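Side-chain contacts in p450 cytochrome, putative (Rippkaea orientalis, PDB 6Y01), which probably binds the molybdenum cofactor and carries it, as a Rossmann-fold Moco carrier protein of a phototrophic bacterium: residues V111-G116 against E167-I172; L41-G46 against Q64-A69; I136-D141 against E163-L168; V48-G53 against L107-V112. One frame throughout, in Å; residues are numbered along the deposited sequence.

Contact 1: V111-G116 against E167-I172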
loop_
_atom_site.group_PDB
_atom_site.type_symbol
_atom_site.label_atom_id
_atom_site.label_comp_id
_atom_site.label_asym_id
_atom_site.label_seq_id
_atom_site.Cartn_x
_atom_site.Cartn_y
_atom_site.Cartn_z
ATOM N N VAL D 111 10.275 -11.671 -14.572
ATOM C CA VAL D 111 9.446 -11.701 -15.799
ATOM C C VAL D 111 8.027 -11.943 -15.338
ATOM O O VAL D 111 7.810 -12.750 -14.396
ATOM C CB VAL D 111 9.894 -12.790 -16.778
ATOM C CG1 VAL D 111 9.015 -12.750 -18.012
ATOM C CG2 VAL D 111 11.370 -12.688 -17.117
ATOM N N VAL D 112 7.067 -11.314 -15.982
ATOM C CA VAL D 112 5.634 -11.482 -15.694
ATOM C C VAL D 112 5.035 -12.187 -16.904
ATOM O O VAL D 112 5.260 -11.756 -18.050
ATOM C CB VAL D 112 4.948 -10.101 -15.479
ATOM C CG1 VAL D 112 3.452 -10.259 -15.373
ATOM C CG2 VAL D 112 5.493 -9.399 -14.250
ATOM N N ILE D 113 4.333 -13.297 -16.655
ATOM C CA ILE D 113 3.564 -13.974 -17.703
ATOM C C ILE D 113 2.086 -13.788 -17.418
ATOM O O ILE D 113 1.620 -14.084 -16.291
ATOM C CB ILE D 113 3.873 -15.484 -17.752
ATOM C CG1 ILE D 113 5.368 -15.764 -17.918
ATOM C CG2 ILE D 113 3.034 -16.133 -18.822
ATOM C CD1 ILE D 113 5.743 -17.230 -17.806
ATOM N N ALA D 114 1.370 -13.316 -18.430
ATOM C CA ALA D 114 -0.083 -13.226 -18.374
ATOM C C ALA D 114 -0.613 -14.424 -19.144
ATOM O O ALA D 114 -0.499 -14.480 -20.373
ATOM C CB ALA D 114 -0.600 -11.917 -18.959
ATOM N N CYS D 115 -1.205 -15.338 -18.388
ATOM C CA CYS D 115 -1.741 -16.584 -18.924
ATOM C C CYS D 115 -3.248 -16.449 -18.947
ATOM O O CYS D 115 -3.908 -16.639 -17.925
ATOM C CB CYS D 115 -1.229 -17.736 -18.054
ATOM S SG CYS D 115 -1.764 -19.359 -18.542
ATOM N N GLY D 116 -3.781 -16.098 -20.110
ATOM C CA GLY D 116 -5.171 -15.684 -20.276
ATOM C C GLY D 116 -5.327 -14.192 -20.011
ATOM O O GLY D 116 -4.366 -13.471 -19.750
ATOM N N GLU D 167 11.567 -20.453 -23.055
ATOM C CA GLU D 167 12.614 -20.033 -24.013
ATOM C C GLU D 167 12.800 -18.509 -23.941
ATOM O O GLU D 167 13.954 -18.026 -23.864
ATOM C CB GLU D 167 12.259 -20.415 -25.447
ATOM N N LEU D 168 11.682 -17.772 -23.905
ATOM C CA LEU D 168 11.746 -16.298 -23.880
ATOM C C LEU D 168 12.385 -15.846 -22.575
ATOM O O LEU D 168 13.231 -14.967 -22.600
ATOM C CB LEU D 168 10.356 -15.697 -24.071
ATOM C CG LEU D 168 9.767 -15.833 -25.470
ATOM C CD1 LEU D 168 8.296 -15.454 -25.458
ATOM C CD2 LEU D 168 10.521 -14.943 -26.453
ATOM N N ILE D 169 11.975 -16.430 -21.455
ATOM C CA ILE D 169 12.581 -16.061 -20.156
ATOM C C ILE D 169 14.090 -16.250 -20.205
ATOM O O ILE D 169 14.811 -15.385 -19.736
ATOM C CB ILE D 169 11.948 -16.847 -19.002
ATOM C CG1 ILE D 169 10.479 -16.428 -18.832
ATOM C CG2 ILE D 169 12.766 -16.686 -17.723
ATOM C CD1 ILE D 169 9.700 -17.402 -17.967
ATOM N N LYS D 170 14.558 -17.395 -20.697
ATOM C CA LYS D 170 16.006 -17.638 -20.758
ATOM C C LYS D 170 16.702 -16.540 -21.558
ATOM O O LYS D 170 17.763 -16.093 -21.147
ATOM C CB LYS D 170 16.273 -19.031 -21.323
ATOM C CG LYS D 170 15.909 -20.127 -20.346
ATOM C CD LYS D 170 16.061 -21.479 -20.901
ATOM C CE LYS D 170 15.721 -22.504 -19.838
ATOM N NZ LYS D 170 15.460 -23.828 -20.456
ATOM N N SER D 171 16.117 -16.106 -22.680
ATOM C CA SER D 171 16.739 -15.036 -23.498
ATOM C C SER D 171 16.718 -13.709 -22.731
ATOM O O SER D 171 17.706 -12.934 -22.835
ATOM C CB SER D 171 16.118 -14.941 -24.850
ATOM O OG SER D 171 14.796 -14.488 -24.734
ATOM N N ILE D 172 15.654 -13.448 -21.979
ATOM C CA ILE D 172 15.488 -12.175 -21.230
ATOM C C ILE D 172 16.488 -12.115 -20.081
ATOM O O ILE D 172 17.182 -11.088 -19.922
ATOM C CB ILE D 172 14.042 -12.024 -20.731
ATOM C CG1 ILE D 172 13.104 -11.785 -21.926
ATOM C CG2 ILE D 172 13.931 -10.909 -19.687
ATOM C CD1 ILE D 172 11.662 -12.032 -21.642
#
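In the Rossmann-type parallel sheet of this SLOG-family protein, Val111 and Ile113 of strand 111-115 meet Ile169 and Ile172 of helix 162-176, which lies on one face of the sheet. The two short segments run nearly antiparallel, at 159° between their directions with axes 10.2 Å apart. Val111 sits at the centre and splits its two methyls between two turns of the helix. With CG1 anti to the backbone N (chi1 -179°), that methyl reaches CG1 of Ile169 at 4.0 Å, while CG2, beside the N, lies 4.0 Å from Ile172 CG2. Both pairs of side chains slant across one another instead of lying alongside. The approach is purely apolar and unstrained, at ordinary van der Waals distances. Trp47 also touches Ile169, and Leu38 of helix 29-44 lies against Ile113, so the layer continues beyond the pair. On the helix, Ser171 OG gives a 2.7 Å bond to Leu168 O, which also accepts from Ile172 N. Further along the strand, Ile113 meets Ile169 at about a right angle, their CD1 methyls 4.0 Å apart.

Contact 2: L41-G46 against Q64-A69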
loop_
_atom_site.group_PDB
_atom_site.type_symbol
_atom_site.label_atom_id
_atom_site.label_comp_id
_atom_site.label_asym_id
_atom_site.label_seq_id
_atom_site.Cartn_x
_atom_site.Cartn_y
_atom_site.Cartn_z
ATOM N N LEU D 41 7.033 -26.241 -15.549
ATOM C CA LEU D 41 8.262 -25.893 -16.296
ATOM C C LEU D 41 9.108 -24.867 -15.526
ATOM O O LEU D 41 10.335 -24.938 -15.552
ATOM C CB LEU D 41 7.921 -25.369 -17.693
ATOM C CG LEU D 41 7.232 -26.344 -18.627
ATOM C CD1 LEU D 41 6.800 -25.634 -19.884
ATOM C CD2 LEU D 41 8.128 -27.534 -18.964
ATOM N N ILE D 42 8.459 -23.912 -14.863
ATOM C CA ILE D 42 9.196 -22.925 -14.041
ATOM C C ILE D 42 9.949 -23.669 -12.924
ATOM O O ILE D 42 11.132 -23.457 -12.690
ATOM C CB ILE D 42 8.196 -21.872 -13.508
ATOM C CG1 ILE D 42 7.721 -20.990 -14.671
ATOM C CG2 ILE D 42 8.781 -21.068 -12.364
ATOM C CD1 ILE D 42 6.486 -20.194 -14.318
ATOM N N ALA D 43 9.247 -24.560 -12.230
ATOM C CA ALA D 43 9.860 -25.320 -11.131
ATOM C C ALA D 43 10.987 -26.211 -11.667
ATOM O O ALA D 43 12.011 -26.321 -10.982
ATOM C CB ALA D 43 8.799 -26.121 -10.440
ATOM N N LEU D 44 10.816 -26.772 -12.860
ATOM C CA LEU D 44 11.855 -27.721 -13.356
ATOM C C LEU D 44 13.139 -26.957 -13.713
ATOM O O LEU D 44 14.213 -27.554 -13.725
ATOM C CB LEU D 44 11.335 -28.497 -14.561
ATOM C CG LEU D 44 10.291 -29.558 -14.205
ATOM C CD1 LEU D 44 9.607 -30.064 -15.460
ATOM C CD2 LEU D 44 10.903 -30.722 -13.406
ATOM N N GLU D 45 13.049 -25.658 -13.960
ATOM C CA GLU D 45 14.240 -24.818 -14.204
ATOM C C GLU D 45 14.924 -24.422 -12.884
ATOM O O GLU D 45 16.000 -23.769 -12.931
ATOM C CB GLU D 45 13.844 -23.548 -14.967
ATOM C CG GLU D 45 13.367 -23.801 -16.365
ATOM C CD GLU D 45 14.419 -24.403 -17.279
ATOM O OE1 GLU D 45 15.652 -24.193 -17.037
ATOM O OE2 GLU D 45 14.018 -25.118 -18.223
ATOM N N GLY D 46 14.309 -24.708 -11.745
ATOM C CA GLY D 46 14.814 -24.233 -10.448
ATOM C C GLY D 46 14.432 -22.801 -10.159
ATOM O O GLY D 46 15.037 -22.177 -9.296
ATOM N N GLN D 64 -0.090 -25.404 -8.296
ATOM C CA GLN D 64 -0.126 -26.877 -8.221
ATOM C C GLN D 64 0.900 -27.458 -9.195
ATOM O O GLN D 64 1.508 -28.495 -8.884
ATOM C CB GLN D 64 -1.530 -27.380 -8.484
ATOM C CG GLN D 64 -2.495 -27.106 -7.334
ATOM C CD GLN D 64 -3.790 -27.868 -7.388
ATOM O OE1 GLN D 64 -3.874 -28.948 -8.003
ATOM N NE2 GLN D 64 -4.809 -27.425 -6.674
ATOM N N GLY D 65 1.053 -26.909 -10.382
ATOM C CA GLY D 65 2.066 -27.360 -11.344
ATOM C C GLY D 65 3.467 -27.289 -10.775
ATOM O O GLY D 65 4.250 -28.239 -10.865
ATOM N N ALA D 66 3.791 -26.153 -10.169
ATOM C CA ALA D 66 5.113 -25.936 -9.591
ATOM C C ALA D 66 5.307 -26.946 -8.462
ATOM O O ALA D 66 6.405 -27.508 -8.331
ATOM C CB ALA D 66 5.298 -24.490 -9.110
ATOM N N LYS D 67 4.293 -27.140 -7.621
ATOM C CA LYS D 67 4.464 -28.093 -6.509
ATOM C C LYS D 67 4.650 -29.524 -6.993
ATOM O O LYS D 67 5.422 -30.302 -6.391
ATOM C CB LYS D 67 3.292 -28.015 -5.540
ATOM C CG LYS D 67 3.222 -26.728 -4.736
ATOM C CD LYS D 67 4.566 -26.284 -4.193
ATOM C CE LYS D 67 5.218 -27.263 -3.254
ATOM N NZ LYS D 67 6.564 -26.760 -2.844
ATOM N N LYS D 68 4.003 -29.872 -8.101
ATOM C CA LYS D 68 4.138 -31.225 -8.675
ATOM C C LYS D 68 5.603 -31.453 -9.024
ATOM O O LYS D 68 6.096 -32.572 -8.886
ATOM C CB LYS D 68 3.274 -31.390 -9.926
ATOM C CG LYS D 68 3.355 -32.760 -10.567
ATOM C CD LYS D 68 2.697 -32.827 -11.931
ATOM N N ALA D 69 6.311 -30.395 -9.440
ATOM C CA ALA D 69 7.734 -30.456 -9.815
ATOM C C ALA D 69 8.654 -29.982 -8.686
ATOM O O ALA D 69 9.832 -29.707 -8.946
ATOM C CB ALA D 69 7.952 -29.690 -11.092
#
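Ala43 of helix 29-44 faces Ala66 and Ala69 at the end of helix 58-68, two helices joined through strand 48-51 on one side of the Rossmann-type sheet. Small side chains allow a close approach: the CA atoms of Ala43 and Ala66 are only 5.0 Å apart. The tight part is centred on Ala43 CB. This methyl lies 3.5 Å from the backbone O of Ala66, 3.7 Å from Ala69 CB and 4.1 Å from Ala66 CB, so it rests against backbone as much as against side chain. Ala66 also touches Thr73 of strand 73-77, on the inner side. The outer side is looser. There exposed Leu44 lays CG and CD2 against Ala69 CB, each at 3.9 Å, on the solvent side. Both helices finish here: Gly46, at positive phi, ends its helix in a Schellman motif, one of whose two bonds runs from Gly46 N to Ala43 O at 2.9 Å, and Ala69 is the first residue to leave the other helix. Contact between the two segments thus rests on van der Waals packing alone, the short alanine methyls letting the two backbones come close.

Contact 3: I136-D141 against E163-L168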
loop_
_atom_site.group_PDB
_atom_site.type_symbol
_atom_site.label_atom_id
_atom_site.label_comp_id
_atom_site.label_asym_id
_atom_site.label_seq_id
_atom_site.Cartn_x
_atom_site.Cartn_y
_atom_site.Cartn_z
ATOM N N ILE D 136 5.415 -11.355 -20.826
ATOM C CA ILE D 136 5.068 -12.341 -21.855
ATOM C C ILE D 136 3.574 -12.572 -21.803
ATOM O O ILE D 136 3.041 -12.920 -20.732
ATOM C CB ILE D 136 5.829 -13.650 -21.646
ATOM C CG1 ILE D 136 7.336 -13.420 -21.656
ATOM C CG2 ILE D 136 5.396 -14.667 -22.674
ATOM C CD1 ILE D 136 8.140 -14.634 -21.207
ATOM N N LEU D 137 2.906 -12.422 -22.940
ATOM C CA LEU D 137 1.474 -12.739 -23.053
ATOM C C LEU D 137 1.315 -14.134 -23.642
ATOM O O LEU D 137 1.840 -14.420 -24.702
ATOM C CB LEU D 137 0.785 -11.701 -23.937
ATOM C CG LEU D 137 0.987 -10.242 -23.505
ATOM C CD1 LEU D 137 0.265 -9.314 -24.496
ATOM C CD2 LEU D 137 0.486 -10.014 -22.112
ATOM N N LEU D 138 0.531 -14.933 -22.958
ATOM C CA LEU D 138 0.149 -16.295 -23.423
ATOM C C LEU D 138 -1.376 -16.360 -23.419
ATOM O O LEU D 138 -1.993 -16.668 -22.382
ATOM C CB LEU D 138 0.829 -17.340 -22.530
ATOM C CG LEU D 138 0.557 -18.767 -22.948
ATOM C CD1 LEU D 138 1.260 -19.132 -24.231
ATOM C CD2 LEU D 138 1.035 -19.669 -21.841
ATOM N N ASN D 139 -1.979 -15.920 -24.525
ATOM C CA ASN D 139 -3.442 -15.813 -24.589
ATOM C C ASN D 139 -3.890 -15.784 -26.031
ATOM O O ASN D 139 -3.042 -15.709 -26.934
ATOM C CB ASN D 139 -3.978 -14.597 -23.832
ATOM C CG ASN D 139 -3.609 -13.268 -24.433
ATOM O OD1 ASN D 139 -3.726 -13.064 -25.649
ATOM N ND2 ASN D 139 -3.103 -12.408 -23.576
ATOM N N ASP D 140 -5.201 -15.833 -26.203
ATOM C CA ASP D 140 -5.843 -15.826 -27.533
ATOM C C ASP D 140 -6.634 -14.535 -27.714
ATOM O O ASP D 140 -7.669 -14.595 -28.360
ATOM C CB ASP D 140 -6.723 -17.066 -27.705
ATOM C CG ASP D 140 -5.891 -18.330 -27.749
ATOM O OD1 ASP D 140 -4.829 -18.297 -28.424
ATOM O OD2 ASP D 140 -6.276 -19.333 -27.074
ATOM N N ASP D 141 -6.143 -13.428 -27.147
ATOM C CA ASP D 141 -6.822 -12.115 -27.199
ATOM C C ASP D 141 -5.998 -11.135 -28.044
ATOM O O ASP D 141 -5.137 -10.425 -27.504
ATOM C CB ASP D 141 -7.053 -11.549 -25.799
ATOM C CG ASP D 141 -7.960 -10.336 -25.808
ATOM O OD1 ASP D 141 -9.086 -10.479 -26.217
ATOM O OD2 ASP D 141 -7.480 -9.224 -25.473
ATOM N N GLU D 163 6.198 -23.823 -23.222
ATOM C CA GLU D 163 7.619 -24.039 -23.538
ATOM C C GLU D 163 8.246 -22.772 -24.127
ATOM O O GLU D 163 9.372 -22.430 -23.786
ATOM C CB GLU D 163 7.750 -25.244 -24.493
ATOM C CG GLU D 163 7.341 -26.543 -23.863
ATOM C CD GLU D 163 5.832 -26.833 -23.742
ATOM O OE1 GLU D 163 4.954 -26.034 -24.275
ATOM O OE2 GLU D 163 5.511 -27.889 -23.096
ATOM N N ASN D 164 7.511 -22.092 -25.008
ATOM C CA ASN D 164 8.020 -20.848 -25.630
ATOM C C ASN D 164 8.204 -19.779 -24.549
ATOM O O ASN D 164 9.173 -19.028 -24.620
ATOM C CB ASN D 164 7.081 -20.407 -26.749
ATOM C CG ASN D 164 7.569 -19.195 -27.510
ATOM O OD1 ASN D 164 6.775 -18.307 -27.820
ATOM N ND2 ASN D 164 8.835 -19.182 -27.882
ATOM N N CYS D 165 7.315 -19.711 -23.557
ATOM C CA CYS D 165 7.519 -18.784 -22.423
ATOM C C CYS D 165 8.877 -19.038 -21.762
ATOM O O CYS D 165 9.578 -18.056 -21.457
ATOM C CB CYS D 165 6.452 -18.916 -21.350
ATOM S SG CYS D 165 4.805 -18.416 -21.876
ATOM N N ILE D 166 9.218 -20.298 -21.523
ATOM C CA ILE D 166 10.492 -20.622 -20.852
ATOM C C ILE D 166 11.651 -20.182 -21.747
ATOM O O ILE D 166 12.614 -19.601 -21.220
ATOM C CB ILE D 166 10.576 -22.127 -20.510
ATOM C CG1 ILE D 166 9.398 -22.558 -19.643
ATOM C CG2 ILE D 166 11.905 -22.447 -19.870
ATOM C CD1 ILE D 166 9.288 -21.884 -18.292
ATOM N N GLU D 167 11.567 -20.453 -23.055
ATOM C CA GLU D 167 12.614 -20.033 -24.013
ATOM C C GLU D 167 12.800 -18.509 -23.941
ATOM O O GLU D 167 13.954 -18.026 -23.864
ATOM C CB GLU D 167 12.259 -20.415 -25.447
ATOM N N LEU D 168 11.682 -17.772 -23.905
ATOM C CA LEU D 168 11.746 -16.298 -23.880
ATOM C C LEU D 168 12.385 -15.846 -22.575
ATOM O O LEU D 168 13.231 -14.967 -22.600
ATOM C CB LEU D 168 10.356 -15.697 -24.071
ATOM C CG LEU D 168 9.767 -15.833 -25.470
ATOM C CD1 LEU D 168 8.296 -15.454 -25.458
ATOM C CD2 LEU D 168 10.521 -14.943 -26.453
#
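This is a buried strand-on-helix contact near one edge of the Rossmann-type sheet: Ile136 and Leu138 of strand 135-138 pack under Cys165 and Leu168 of helix 162-176. The segments run almost exactly antiparallel, at 175° with axes 9.7 Å apart. Ile136 carries most of the contact by using both its branches. Its longer arm, with CG1 beside the backbone N and CD1 extended (chi1 -58°, chi2 170°), pushes the CD1 methyl up to the helix backbone, 3.7 Å from Cys165 O and 3.8 Å from Leu168 CB. The shorter branch, CG2, turns to the thiol, 3.9 Å from Cys165 SG, and lies 4.1 Å from Leu168 CD1. An alanine here would remove both arms and is likely to open a gap beneath the helix, leaving Leu168 CB and one flank of the Cys165 thiol without their apolar neighbour. Trp157 and Ala159 also touch Ile136, and Leu38 of helix 29-44 lies against both Leu138 and Cys165. Past the strand, Asn139 OD1 accepts from Asp141 N in an Asx turn, the donor standing above the carbonyl plane, and Asp141 then caps the next helix through Ser144 N. Back under helix 162-176, the sulfur has a second apolar neighbour: Leu138 CD2, 4.0 Å from Cys165 SG.

Contact 4: V48-G53 against L107-V112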
loop_
_atom_site.group_PDB
_atom_site.type_symbol
_atom_site.label_atom_id
_atom_site.label_comp_id
_atom_site.label_asym_id
_atom_site.label_seq_id
_atom_site.Cartn_x
_atom_site.Cartn_y
_atom_site.Cartn_z
ATOM N N VAL D 48 11.597 -19.715 -9.078
ATOM C CA VAL D 48 10.543 -19.522 -8.086
ATOM C C VAL D 48 9.292 -19.041 -8.810
ATOM O O VAL D 48 9.407 -18.129 -9.698
ATOM C CB VAL D 48 11.014 -18.552 -7.017
ATOM C CG1 VAL D 48 9.913 -18.259 -6.026
ATOM C CG2 VAL D 48 12.246 -19.104 -6.323
ATOM N N LEU D 49 8.132 -19.542 -8.436
ATOM C CA LEU D 49 6.852 -19.086 -8.984
ATOM C C LEU D 49 6.231 -18.121 -8.015
ATOM O O LEU D 49 6.132 -18.394 -6.835
ATOM C CB LEU D 49 5.897 -20.260 -9.165
ATOM C CG LEU D 49 4.483 -19.862 -9.589
ATOM C CD1 LEU D 49 4.468 -19.373 -10.992
ATOM C CD2 LEU D 49 3.552 -21.038 -9.460
ATOM N N LEU D 50 5.816 -16.961 -8.562
ATOM C CA LEU D 50 5.048 -15.957 -7.793
ATOM C C LEU D 50 3.683 -15.799 -8.413
ATOM O O LEU D 50 3.570 -15.682 -9.634
ATOM C CB LEU D 50 5.809 -14.621 -7.727
ATOM C CG LEU D 50 5.112 -13.550 -6.896
ATOM C CD1 LEU D 50 6.110 -12.501 -6.450
ATOM C CD2 LEU D 50 4.110 -12.760 -7.770
ATOM N N THR D 51 2.655 -15.814 -7.591
ATOM C CA THR D 51 1.286 -15.485 -8.043
ATOM C C THR D 51 0.617 -14.597 -7.009
ATOM O O THR D 51 1.153 -14.366 -5.919
ATOM C CB THR D 51 0.440 -16.766 -8.203
ATOM O OG1 THR D 51 -0.026 -17.227 -6.922
ATOM C CG2 THR D 51 1.088 -17.883 -9.015
ATOM N N GLY D 52 -0.567 -14.128 -7.358
ATOM C CA GLY D 52 -1.402 -13.379 -6.424
ATOM C C GLY D 52 -2.113 -14.270 -5.412
ATOM O O GLY D 52 -2.966 -13.796 -4.648
ATOM N N GLY D 53 -1.865 -15.597 -5.438
ATOM C CA GLY D 53 -2.396 -16.457 -4.369
ATOM C C GLY D 53 -3.884 -16.845 -4.442
ATOM O O GLY D 53 -4.434 -17.254 -3.480
ATOM N N LEU D 107 6.567 -5.706 -9.335
ATOM C CA LEU D 107 7.897 -5.227 -8.940
ATOM C C LEU D 107 8.800 -6.378 -8.467
ATOM O O LEU D 107 10.017 -6.284 -8.583
ATOM C CB LEU D 107 7.771 -4.194 -7.831
ATOM C CG LEU D 107 7.162 -2.836 -8.276
ATOM C CD1 LEU D 107 6.979 -1.973 -7.031
ATOM C CD2 LEU D 107 8.043 -2.167 -9.303
ATOM N N SER D 108 8.190 -7.436 -7.927
ATOM C CA SER D 108 8.951 -8.579 -7.369
ATOM C C SER D 108 9.352 -9.601 -8.424
ATOM O O SER D 108 10.146 -10.495 -8.107
ATOM C CB SER D 108 8.098 -9.220 -6.300
ATOM O OG SER D 108 7.785 -8.369 -5.236
ATOM N N SER D 109 8.756 -9.560 -9.591
ATOM C CA SER D 109 8.944 -10.570 -10.639
ATOM C C SER D 109 10.099 -10.172 -11.548
ATOM O O SER D 109 10.235 -8.977 -11.900
ATOM C CB SER D 109 7.700 -10.739 -11.451
ATOM O OG SER D 109 6.603 -11.233 -10.704
ATOM N N ASP D 110 10.937 -11.111 -11.937
ATOM C CA ASP D 110 11.941 -10.874 -12.987
ATOM C C ASP D 110 11.277 -10.836 -14.358
ATOM O O ASP D 110 11.709 -10.071 -15.231
ATOM C CB ASP D 110 13.036 -11.933 -12.905
ATOM C CG ASP D 110 13.815 -11.803 -11.625
ATOM O OD1 ASP D 110 14.269 -10.650 -11.302
ATOM O OD2 ASP D 110 13.950 -12.777 -10.947
ATOM N N VAL D 111 10.275 -11.671 -14.572
ATOM C CA VAL D 111 9.446 -11.701 -15.799
ATOM C C VAL D 111 8.027 -11.943 -15.338
ATOM O O VAL D 111 7.810 -12.750 -14.396
ATOM C CB VAL D 111 9.894 -12.790 -16.778
ATOM C CG1 VAL D 111 9.015 -12.750 -18.012
ATOM C CG2 VAL D 111 11.370 -12.688 -17.117
ATOM N N VAL D 112 7.067 -11.314 -15.982
ATOM C CA VAL D 112 5.634 -11.482 -15.694
ATOM C C VAL D 112 5.035 -12.187 -16.904
ATOM O O VAL D 112 5.260 -11.756 -18.050
ATOM C CB VAL D 112 4.948 -10.101 -15.479
ATOM C CG1 VAL D 112 3.452 -10.259 -15.373
ATOM C CG2 VAL D 112 5.493 -9.399 -14.250
#
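Leu50 points from strand 48-51 toward the turn between helix 102-108 and strand 111-115, where Ser108 and Ser109 receive it. These are elements of the Rossmann-type parallel sheet and of a helix covering it, and the contact is buried near the centre of the chain. The leucine fork straddles the two serines. With CG anti to the backbone N (chi1 -177°), its two methyls are set toward different residues: CD1 lies 3.8 Å from Ser108 CB, CD2 is 4.1 Å from Ser109 OG. Ser108 points its CB at the leucine, whereas Ser109 meets it through OG; in both, OG stands beside the backbone N. The Ser108 hydroxyl is occupied elsewhere, bonding to Ile104 O of its own helix and to Val94 N of a neighbouring subunit. Ser109 OG likewise bonds to Asn105 O, so both hydroxyls have polar partners although a leucine lies beside them. Ile17 and Met21 of strand 17-21 and Ile76 of strand 73-77 also touch Leu50. One residue on, Thr51 turns away from this contact and touches Met59 and Ser63 of helix 58-68. Its hydroxyl forms an ST turn as the strand gives way to glycines, with Gly53 N donating to Thr51 OG1 at 2.9 Å and an N-H...O angle of 154°.

Contacts 1 and 3 belong together: both set helix 162-176 on neighbouring strands, 111-115 and 135-138, and their centres lie about 6 Å apart in a buried layer of branched aliphatic side chains, with a thiol added in contact 3. Contact 4 is also buried, but brings a leucine to serines whose hydroxyls are bonded elsewhere, one of them to another subunit; its second segment runs on into strand 111-115, which contact 1 uses. Contact 2 is the more superficial one, joining two helices through alanines with an exposed leucine on its solvent side. It is tied to contact 1 by the Lys170-Glu45 salt bridge, to contact 3 by Leu41 on Ile166, and to contact 4 by Ala66 on Leu49.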